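Local atomic coordinates of malate synthase (Haloferax volcanii, PDB entry 3OYX), a protein that catalyses the magnesium-dependent Claisen condensation of acetyl-CoA with glyoxylate and the hydrolysis that yields malate and CoA in the glyoxylate cycle. Residues Asp128-Ala133 with Met153-Glu158. Sequence-based numbering, arbitrary orientation.
Sequences DDWKKA and MSVIIE. With MG (magnesium ion), chain D; GLV (glyoxylic acid), chain B.
The indole of W130 reaches from its helix to the strand and meets V155 and I157 there. Methyl CG2 of V155 sits over one face of the six-membered ring, 4.1 Å from the ring centroid and 21° off its normal, a CH-pi contact displaced toward the rim. I157 comes to the same end of the ring obliquely, its CD1 3.8 Å from CZ2 of W130. Nearer the helix, the M153 chain runs extended from a CG anti to the backbone N (chi1 180°), which carries CE to within 3.6 Å of A133 CB; the same methyl lies 3.7 Å from the carbonyl O of W130. The indole NE1 hydrogen-bonds to the carbonyl O of G125, probably limiting the ring's rotation, and L183 of the neighbouring strand adds to its packing. Cutting W130 back to an alanine is likely to open a gap beside V155 and I157 and leave the G125 carbonyl without this donor. Helix 127-143 and strand 152-157 are successive elements of a beta-alpha-beta unit of the (beta/alpha)8 barrel. Just past the strand, E158 binds magnesium through OE1 at 2.1 Å, with D192 and glyoxylate as further ligands, while its OE2 accepts from E123 N and perhaps from a metal-bound water. Hydrocarbon and thioether groups thus join helix to strand, whereas the metal-binding carboxylate stands at the strand's C-terminal end, where such barrels carry their active sites.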
ATOM      1  N   ASP A 128       8.228  -2.845  19.565  1.00 35.67           N
ATOM      2  CA  ASP A 128       8.850  -2.872  20.911  1.00 36.50           C
ATOM      3  C   ASP A 128       8.488  -1.642  21.754  1.00 36.94           C
ATOM      4  O   ASP A 128       8.460  -1.714  22.989  1.00 38.59           O
ATOM      5  CB  ASP A 128      10.360  -3.117  20.894  1.00 36.47           C
ATOM      6  CG  ASP A 128      10.722  -4.593  20.616  1.00 38.91           C
ATOM      7  OD1 ASP A 128       9.784  -5.394  20.428  1.00 44.35           O
ATOM      8  OD2 ASP A 128      11.927  -4.957  20.640  1.00 36.40           O
ATOM      9  N   ASP A 129       8.156  -0.539  21.097  1.00 36.25           N
ATOM     10  CA  ASP A 129       7.416   0.544  21.752  1.00 36.35           C
ATOM     11  C   ASP A 129       5.968   0.179  22.208  1.00 36.64           C
ATOM     12  O   ASP A 129       5.561   0.554  23.284  1.00 37.42           O
ATOM     13  CB  ASP A 129       7.403   1.763  20.847  1.00 35.40           C
ATOM     14  CG  ASP A 129       6.974   2.997  21.572  1.00 37.24           C
ATOM     15  OD1 ASP A 129       7.619   3.307  22.595  1.00 38.23           O
ATOM     16  OD2 ASP A 129       5.990   3.641  21.143  1.00 37.52           O
ATOM     17  N   TRP A 130       5.194  -0.580  21.445  1.00 36.03           N
ATOM     18  CA  TRP A 130       3.892  -0.956  21.946  1.00 36.03           C
ATOM     19  C   TRP A 130       4.035  -1.826  23.205  1.00 37.38           C
ATOM     20  O   TRP A 130       3.221  -1.732  24.120  1.00 37.34           O
ATOM     21  CB  TRP A 130       3.055  -1.728  20.906  1.00 34.84           C
ATOM     22  CG  TRP A 130       2.849  -1.059  19.598  1.00 34.31           C
ATOM     23  CD1 TRP A 130       3.711  -0.154  18.999  1.00 32.91           C
ATOM     24  CD2 TRP A 130       1.774  -1.265  18.664  1.00 31.67           C
ATOM     25  NE1 TRP A 130       3.212   0.217  17.773  1.00 35.82           N
ATOM     26  CE2 TRP A 130       2.043  -0.462  17.532  1.00 32.87           C
ATOM     27  CE3 TRP A 130       0.609  -2.034  18.672  1.00 33.15           C
ATOM     28  CZ2 TRP A 130       1.185  -0.408  16.428  1.00 35.76           C
ATOM     29  CZ3 TRP A 130      -0.242  -2.027  17.522  1.00 32.80           C
ATOM     30  CH2 TRP A 130       0.041  -1.205  16.436  1.00 37.08           C
ATOM     31  N   LYS A 131       5.054  -2.692  23.241  1.00 37.26           N
ATOM     32  CA  LYS A 131       5.259  -3.540  24.386  1.00 35.98           C
ATOM     33  C   LYS A 131       5.578  -2.722  25.641  1.00 37.35           C
ATOM     34  O   LYS A 131       5.264  -3.159  26.743  1.00 37.73           O
ATOM     35  CB  LYS A 131       6.335  -4.569  24.097  1.00 35.96           C
ATOM     36  CG  LYS A 131       5.962  -5.567  22.977  1.00 35.45           C
ATOM     37  CD  LYS A 131       7.168  -6.419  22.673  1.00 35.30           C
ATOM     38  CE  LYS A 131       6.916  -7.546  21.701  1.00 34.19           C
ATOM     39  NZ  LYS A 131       8.201  -7.671  20.914  1.00 24.10           N
ATOM     40  N   LYS A 132       6.192  -1.547  25.496  1.00 37.72           N
ATOM     41  CA  LYS A 132       6.455  -0.660  26.663  1.00 38.46           C
ATOM     42  C   LYS A 132       5.102  -0.180  27.184  1.00 39.27           C
ATOM     43  O   LYS A 132       4.848  -0.210  28.372  1.00 40.41           O
ATOM     44  CB  LYS A 132       7.319   0.554  26.268  1.00 36.68           C
ATOM     45  CG  LYS A 132       8.734   0.178  25.863  1.00 38.56           C
ATOM     46  CD  LYS A 132       9.598   1.322  25.330  1.00 36.27           C
ATOM     47  CE  LYS A 132      10.885   0.678  24.757  1.00 41.86           C
ATOM     48  NZ  LYS A 132      11.786   1.706  24.175  1.00 37.01           N
ATOM     49  N   ALA A 133       4.207   0.244  26.286  1.00 39.35           N
ATOM     50  CA  ALA A 133       2.967   0.771  26.767  1.00 38.74           C
ATOM     51  C   ALA A 133       2.266  -0.428  27.422  1.00 39.84           C
ATOM     52  O   ALA A 133       1.850  -0.365  28.582  1.00 41.69           O
ATOM     53  CB  ALA A 133       2.200   1.385  25.624  1.00 37.78           C
ATOM     54  N   MET A 153      -6.096  -1.318  25.482  1.00 39.80           N
ATOM     55  CA  MET A 153      -5.111  -0.355  24.967  1.00 39.47           C
ATOM     56  C   MET A 153      -5.451  -0.032  23.527  1.00 39.43           C
ATOM     57  O   MET A 153      -5.728  -0.978  22.762  1.00 41.69           O
ATOM     58  CB  MET A 153      -3.692  -0.946  24.986  1.00 39.06           C
ATOM     59  CG  MET A 153      -2.556  -0.040  24.458  1.00 40.19           C
ATOM     60  SD  MET A 153      -0.966  -0.900  24.567  1.00 41.39           S
ATOM     61  CE  MET A 153       0.018  -0.199  23.256  1.00 41.85           C
ATOM     62  N   SER A 154      -5.400   1.240  23.125  1.00 36.16           N
ATOM     63  CA  SER A 154      -5.645   1.584  21.751  1.00 35.82           C
ATOM     64  C   SER A 154      -4.509   2.465  21.319  1.00 37.08           C
ATOM     65  O   SER A 154      -3.982   3.254  22.131  1.00 38.96           O
ATOM     66  CB  SER A 154      -6.961   2.364  21.583  1.00 36.19           C
ATOM     67  OG  SER A 154      -8.103   1.548  21.810  1.00 37.36           O
ATOM     68  N   VAL A 155      -4.099   2.397  20.056  1.00 36.07           N
ATOM     69  CA  VAL A 155      -2.937   3.182  19.734  1.00 35.42           C
ATOM     70  C   VAL A 155      -3.312   4.100  18.622  1.00 36.58           C
ATOM     71  O   VAL A 155      -4.199   3.750  17.839  1.00 38.15           O
ATOM     72  CB  VAL A 155      -1.775   2.260  19.368  1.00 35.29           C
ATOM     73  CG1 VAL A 155      -1.361   1.456  20.635  1.00 32.46           C
ATOM     74  CG2 VAL A 155      -2.185   1.331  18.223  1.00 33.46           C
ATOM     75  N   ILE A 156      -2.681   5.264  18.571  1.00 36.02           N
ATOM     76  CA  ILE A 156      -2.806   6.117  17.441  1.00 36.79           C
ATOM     77  C   ILE A 156      -1.661   5.716  16.522  1.00 38.69           C
ATOM     78  O   ILE A 156      -0.470   5.692  16.937  1.00 40.83           O
ATOM     79  CB  ILE A 156      -2.671   7.623  17.801  1.00 37.18           C
ATOM     80  CG1 ILE A 156      -3.638   8.069  18.923  1.00 37.51           C
ATOM     81  CG2 ILE A 156      -2.975   8.452  16.563  1.00 36.43           C
ATOM     82  CD1 ILE A 156      -5.110   7.901  18.642  1.00 34.93           C
ATOM     83  N   ILE A 157      -1.998   5.367  15.284  1.00 37.04           N
ATOM     84  CA  ILE A 157      -1.012   5.132  14.268  1.00 36.25           C
ATOM     85  C   ILE A 157      -0.629   6.458  13.617  1.00 38.01           C
ATOM     86  O   ILE A 157      -1.340   6.978  12.732  1.00 37.20           O
ATOM     87  CB  ILE A 157      -1.542   4.171  13.221  1.00 35.16           C
ATOM     88  CG1 ILE A 157      -2.087   2.920  13.952  1.00 33.99           C
ATOM     89  CG2 ILE A 157      -0.412   3.948  12.124  1.00 29.73           C
ATOM     90  CD1 ILE A 157      -1.017   1.891  14.440  1.00 30.63           C
ATOM     91  N   GLU A 158       0.481   7.034  14.052  1.00 38.98           N
ATOM     92  CA  GLU A 158       0.808   8.358  13.491  1.00 39.82           C
ATOM     93  C   GLU A 158       2.288   8.577  13.260  1.00 39.21           C
ATOM     94  O   GLU A 158       2.793   9.724  13.382  1.00 39.04           O
ATOM     95  CB  GLU A 158       0.254   9.478  14.383  1.00 40.41           C
ATOM     96  CG  GLU A 158       0.649   9.418  15.855  1.00 43.38           C
ATOM     97  CD  GLU A 158      -0.261  10.293  16.749  1.00 47.40           C
ATOM     98  OE1 GLU A 158      -1.017  11.145  16.225  1.00 50.28           O
ATOM     99  OE2 GLU A 158      -0.234  10.111  17.983  1.00 45.75           O
TER
HETATM  100 MG    MG D 601      -1.688  13.048  16.875  1.00 46.99          MG
HETATM  101  C1  GLV B 501      -4.126  12.426  15.958  1.00 38.12           C
HETATM  102  O1  GLV B 501      -3.534  12.583  17.032  1.00 42.28           O
HETATM  103  C2  GLV B 501      -3.474  13.108  14.832  1.00 42.24           C
HETATM  104  O2  GLV B 501      -4.085  13.195  13.770  1.00 41.03           O
HETATM  105  O3  GLV B 501      -2.199  13.555  14.982  1.00 38.02           O
HETATM  106  O   HOH W   1      -1.152  12.531  18.817  1.00 41.54           O
HETATM  107  O   HOH W   2      -2.437  15.028  17.723  1.00 44.93           O